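Putative NADPH:quinone oxidoreductase (Ralstonia eutropha, PDB 3IUP) binds NADPH and probably catalyses the NADPH-dependent reduction of quinones, as a putative quinone oxidoreductase with an alcohol dehydrogenase GroES-like domain. Local coordinates at residues 12-17 and 87-92; 54-59 and 74-79. One frame throughout, in Å; residues are numbered along the deposited sequence.

Contact 1 (12-17 and 87-92)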
loop_
_atom_site.group_PDB
_atom_site.type_symbol
_atom_site.label_atom_id
_atom_site.label_comp_id
_atom_site.label_asym_id
_atom_site.label_seq_id
_atom_site.Cartn_x
_atom_site.Cartn_y
_atom_site.Cartn_z
ATOM N N ILE A 12 -30.311 -1.429 -10.290
ATOM C CA ILE A 12 -29.711 -2.648 -10.902
ATOM C C ILE A 12 -30.477 -3.842 -10.368
ATOM O O ILE A 12 -30.513 -4.096 -9.154
ATOM C CB ILE A 12 -28.203 -2.785 -10.663
ATOM C CG1 ILE A 12 -27.498 -1.612 -11.331
ATOM C CG2 ILE A 12 -27.708 -4.190 -11.221
ATOM C CD1 ILE A 12 -26.094 -1.567 -11.095
ATOM N N LYS A 13 -31.061 -4.585 -11.289
ATOM C CA LYS A 13 -31.951 -5.676 -10.967
ATOM C C LYS A 13 -31.211 -7.007 -11.007
ATOM O O LYS A 13 -30.149 -7.155 -11.642
ATOM C CB LYS A 13 -33.109 -5.678 -11.939
ATOM C CG LYS A 13 -33.748 -4.344 -12.067
ATOM C CD LYS A 13 -34.782 -4.280 -13.122
ATOM C CE LYS A 13 -35.198 -2.841 -13.352
ATOM N NZ LYS A 13 -36.315 -2.776 -14.312
ATOM N N SER A 14 -31.782 -7.986 -10.320
ATOM C CA SER A 14 -31.194 -9.300 -10.259
ATOM C C SER A 14 -31.167 -9.912 -11.654
ATOM O O SER A 14 -30.345 -10.774 -11.909
ATOM C CB SER A 14 -31.969 -10.174 -9.261
ATOM O OG SER A 14 -31.531 -9.802 -7.961
ATOM N N SER A 15 -32.059 -9.458 -12.530
ATOM C CA SER A 15 -32.066 -9.844 -13.949
ATOM C C SER A 15 -30.816 -9.427 -14.761
ATOM O O SER A 15 -30.666 -9.881 -15.906
ATOM C CB SER A 15 -33.292 -9.243 -14.617
ATOM O OG SER A 15 -33.194 -7.835 -14.751
ATOM N N GLY A 16 -29.931 -8.595 -14.200
ATOM C CA GLY A 16 -28.730 -8.133 -14.912
ATOM C C GLY A 16 -28.961 -6.813 -15.632
ATOM O O GLY A 16 -28.093 -6.346 -16.367
ATOM N N GLU A 17 -30.123 -6.202 -15.425
ATOM C CA GLU A 17 -30.484 -4.970 -16.098
ATOM C C GLU A 17 -30.327 -3.770 -15.159
ATOM O O GLU A 17 -30.782 -3.802 -14.052
ATOM C CB GLU A 17 -31.914 -5.039 -16.583
ATOM C CG GLU A 17 -32.481 -3.723 -17.137
ATOM C CD GLU A 17 -33.951 -3.805 -17.573
ATOM O OE1 GLU A 17 -34.196 -4.368 -18.658
ATOM O OE2 GLU A 17 -34.868 -3.271 -16.872
ATOM N N ARG A 87 -26.521 -3.981 -3.929
ATOM C CA ARG A 87 -27.554 -3.048 -4.383
ATOM C C ARG A 87 -28.598 -3.687 -5.289
ATOM O O ARG A 87 -29.432 -2.991 -5.863
ATOM C CB ARG A 87 -26.938 -1.824 -5.077
ATOM C CG ARG A 87 -26.160 -2.119 -6.344
ATOM C CD ARG A 87 -25.714 -0.842 -6.994
ATOM N NE ARG A 87 -26.837 -0.116 -7.570
ATOM C CZ ARG A 87 -26.723 0.930 -8.369
ATOM N NH1 ARG A 87 -25.516 1.395 -8.691
ATOM N NH2 ARG A 87 -27.801 1.538 -8.824
ATOM N N LEU A 88 -28.543 -5.003 -5.449
ATOM C CA LEU A 88 -29.461 -5.672 -6.370
ATOM C C LEU A 88 -30.897 -5.421 -5.914
ATOM O O LEU A 88 -31.230 -5.596 -4.725
ATOM C CB LEU A 88 -29.175 -7.171 -6.516
ATOM C CG LEU A 88 -27.831 -7.553 -7.174
ATOM C CD1 LEU A 88 -27.614 -9.068 -7.190
ATOM C CD2 LEU A 88 -27.726 -6.920 -8.583
ATOM N N ASP A 89 -31.730 -5.029 -6.874
ATOM C CA ASP A 89 -33.158 -4.806 -6.686
ATOM C C ASP A 89 -33.459 -3.610 -5.777
ATOM O O ASP A 89 -34.587 -3.462 -5.303
ATOM C CB ASP A 89 -33.840 -6.094 -6.212
ATOM C CG ASP A 89 -33.530 -7.265 -7.162
ATOM O OD1 ASP A 89 -33.659 -7.038 -8.396
ATOM O OD2 ASP A 89 -33.154 -8.356 -6.695
ATOM N N ALA A 90 -32.460 -2.774 -5.551
ATOM C CA ALA A 90 -32.647 -1.545 -4.757
ATOM C C ALA A 90 -32.813 -0.354 -5.687
ATOM O O ALA A 90 -32.048 -0.180 -6.648
ATOM C CB ALA A 90 -31.455 -1.310 -3.802
ATOM N N SER A 91 -33.775 0.511 -5.395
ATOM C CA SER A 91 -33.930 1.702 -6.154
ATOM C C SER A 91 -33.097 2.814 -5.526
ATOM O O SER A 91 -33.426 3.322 -4.442
ATOM C CB SER A 91 -35.403 2.069 -6.249
ATOM O OG SER A 91 -35.566 3.306 -6.879
HETATM N N MSE A 92 -31.976 3.145 -6.138
HETATM C CA MSE A 92 -30.985 4.031 -5.505
HETATM C C MSE A 92 -31.119 5.455 -5.947
HETATM O O MSE A 92 -31.049 5.755 -7.120
HETATM C CB MSE A 92 -29.541 3.607 -5.830
HETATM C CG MSE A 92 -29.212 2.175 -5.608
HETATM SE SE MSE A 92 -29.278 1.738 -3.719
HETATM C CE MSE A 92 -27.455 2.266 -3.311
HETATM O O HOH W 1 -29.679 -0.943 -7.544
#
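Ile12, Lys13 and Ser14, at the tip of the hairpin between strands 4-12 and 17-26, meet the turn Arg87-Ala90 that leads into strand 90-93, in a polar loop-to-loop contact with a small apolar side. Asp89 holds the hairpin with both oxygens of its carboxylate: OD1 accepts the backbone N of Ser14 at 2.9 Å, and OD2 takes the hydroxyl OG of Ser14 at 2.5 Å. Both donors come from the syn side, about 30° out of the carboxylate plane, which fixes the rotation of the group. Beside them, Asp89 N gives a bond of 2.7 Å to Ile12 O, lying in the carbonyl plane. CG1 beside the backbone N (chi1 -63°) and an extended chi2 carry Ile12 CD1 over the centre of one face of the Arg87 guanidinium, 3.7 Å from CZ, while CG2 touches Leu88 CD2. One water accepts from Ile12 N and Arg87 NE and donates to Arg87 O and Ala90 O, joining strand 4-12 to the turn. Arg87 NH1 also reaches Leu51 O, and Tyr272 of the second subunit packs on this arginine. A type I turn (Lys13-Gly16) thus meets a type II turn (Arg87-Ala90) beside strand 90-93, outermost in this chain's five-stranded antiparallel sheet.

Contact 2 (54-59 and 74-79); sequences GAADMS and ARVPEG
Segments 54-59 and 74-79 run roughly antiparallel, their end-to-end directions 133° apart, and come closest at Ala56 and Val76, whose CA atoms are 4.2 Å apart. One backbone bond joins them: Asp57 N points at Arg75 O over 2.9 Å, almost straight at the hydrogen (172°). The CA of Ala56 also leans on Arg75 O, at 3.6 Å, so the same carbonyl receives a weaker CH contact. Gly54, with positive phi, is the first residue to leave helix 46-53. Ala55, Ala56, Ala74 and Val76 give the contact its apolar side. Val76 spreads its two methyls along the other chain: CG1, anti to the backbone N (chi1 180°), lies 4.0 Å from Ala55 CB, and CG2 rests against Ala56 CA. Ala74 CB meets Ala56 CB and, at 4.0 Å, the selenium of Met58, a selenomethionine whose chain bends at chi2 and chi3 to bring SE back to it. Pro77 sets CD 3.3 Å from Ala55 O. On the polar side, Asp57 OD1 accepts Ser59 OG at 2.8 Å from above the carboxylate plane, within its own segment, while Thr60 OG1 bonds to both Asp57 O and Arg75 N. The chemistry is thus one straight main-chain bond flanked by apolar contacts of methyls and one selenium; no salt bridge spans the two segments, which are joined by backbone bonding and apolar packing.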
loop_
_atom_site.group_PDB
_atom_site.type_symbol
_atom_site.label_atom_id
_atom_site.label_comp_id
_atom_site.label_asym_id
_atom_site.label_seq_id
_atom_site.Cartn_x
_atom_site.Cartn_y
_atom_site.Cartn_z
ATOM N N GLY A 54 -23.498 2.115 -12.199
ATOM C CA GLY A 54 -23.002 0.874 -11.613
ATOM C C GLY A 54 -21.949 0.227 -12.509
ATOM O O GLY A 54 -21.191 0.909 -13.209
ATOM N N ALA A 55 -21.932 -1.101 -12.508
ATOM C CA ALA A 55 -21.049 -1.874 -13.392
ATOM C C ALA A 55 -21.687 -2.113 -14.737
ATOM O O ALA A 55 -21.259 -3.025 -15.454
ATOM C CB ALA A 55 -20.689 -3.220 -12.716
ATOM N N ALA A 56 -22.700 -1.331 -15.130
ATOM C CA ALA A 56 -23.336 -1.542 -16.416
ATOM C C ALA A 56 -22.325 -1.270 -17.533
ATOM O O ALA A 56 -21.439 -0.410 -17.414
ATOM C CB ALA A 56 -24.530 -0.685 -16.629
ATOM N N ASP A 57 -22.469 -2.036 -18.605
ATOM C CA ASP A 57 -21.670 -1.836 -19.805
ATOM C C ASP A 57 -22.511 -0.824 -20.608
ATOM O O ASP A 57 -23.485 -1.178 -21.192
ATOM C CB ASP A 57 -21.536 -3.197 -20.511
ATOM C CG ASP A 57 -20.779 -3.110 -21.807
ATOM O OD1 ASP A 57 -20.453 -1.947 -22.190
ATOM O OD2 ASP A 57 -20.537 -4.209 -22.406
HETATM N N MSE A 58 -22.131 0.449 -20.590
HETATM C CA MSE A 58 -23.022 1.516 -21.124
HETATM C C MSE A 58 -23.028 1.510 -22.649
HETATM O O MSE A 58 -23.931 2.098 -23.308
HETATM C CB MSE A 58 -22.626 2.913 -20.570
HETATM C CG MSE A 58 -23.123 3.243 -19.121
HETATM SE SE MSE A 58 -24.937 2.708 -18.715
HETATM C CE MSE A 58 -26.198 3.822 -19.513
ATOM N N SER A 59 -22.065 0.762 -23.219
ATOM C CA SER A 59 -22.042 0.536 -24.648
ATOM C C SER A 59 -23.261 -0.275 -25.054
ATOM O O SER A 59 -23.550 -0.348 -26.223
ATOM C CB SER A 59 -20.731 -0.155 -25.077
ATOM O OG SER A 59 -20.791 -1.577 -24.958
ATOM N N ALA A 74 -29.665 -0.902 -19.587
ATOM C CA ALA A 74 -28.359 -1.389 -20.067
ATOM C C ALA A 74 -28.105 -2.713 -19.344
ATOM O O ALA A 74 -28.812 -3.023 -18.355
ATOM C CB ALA A 74 -27.253 -0.374 -19.762
ATOM N N ARG A 75 -27.096 -3.473 -19.781
ATOM C CA ARG A 75 -26.799 -4.758 -19.184
ATOM C C ARG A 75 -25.556 -4.685 -18.333
ATOM O O ARG A 75 -24.576 -3.996 -18.681
ATOM C CB ARG A 75 -26.589 -5.804 -20.303
ATOM C CG ARG A 75 -27.686 -5.828 -21.323
ATOM C CD ARG A 75 -28.977 -6.273 -20.683
ATOM N NE ARG A 75 -28.768 -7.499 -19.902
ATOM C CZ ARG A 75 -29.733 -8.108 -19.227
ATOM N NH1 ARG A 75 -30.968 -7.630 -19.243
ATOM N NH2 ARG A 75 -29.449 -9.190 -18.532
ATOM N N VAL A 76 -25.599 -5.357 -17.195
ATOM C CA VAL A 76 -24.445 -5.554 -16.359
ATOM C C VAL A 76 -23.886 -6.934 -16.740
ATOM O O VAL A 76 -24.641 -7.879 -16.838
ATOM C CB VAL A 76 -24.816 -5.511 -14.879
ATOM C CG1 VAL A 76 -23.567 -5.732 -13.974
ATOM C CG2 VAL A 76 -25.528 -4.174 -14.575
ATOM N N PRO A 77 -22.572 -7.040 -16.978
ATOM C CA PRO A 77 -22.056 -8.361 -17.306
ATOM C C PRO A 77 -21.968 -9.304 -16.095
ATOM O O PRO A 77 -21.612 -8.848 -14.993
ATOM C CB PRO A 77 -20.649 -8.060 -17.850
ATOM C CG PRO A 77 -20.267 -6.709 -17.363
ATOM C CD PRO A 77 -21.529 -6.007 -16.913
ATOM N N GLU A 78 -22.169 -10.618 -16.322
ATOM C CA GLU A 78 -22.290 -11.593 -15.206
ATOM C C GLU A 78 -21.100 -11.473 -14.262
ATOM O O GLU A 78 -21.227 -11.560 -13.025
ATOM C CB GLU A 78 -22.398 -13.041 -15.737
ATOM N N GLY A 79 -19.929 -11.231 -14.855
ATOM C CA GLY A 79 -18.698 -11.106 -14.108
ATOM C C GLY A 79 -18.651 -9.951 -13.142
ATOM O O GLY A 79 -17.903 -9.986 -12.141
#

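In the fold
From the N terminus, strand 4-12 runs into the 12-17 turn, the first half of contact 1, and strand 17-26 returns antiparallel to strand 4-12. Beyond strand 34-43 and helix 46-53, segment 54-59 opens a short loop through strands 61-65 and 70-75, which contact 2 closes at 74-79. Helix 78-84 then carries the chain to 87-92, where contact 1 closes the larger loop; contact 2 is nested inside it. The two centres lie about 11 Å apart and join directly, Gly16 O to Val76 N and Ser15 O to Arg75 NH2, both probable hydrogen bonds. Together they tie helices 46-53 and 78-84 to the five-stranded sheet.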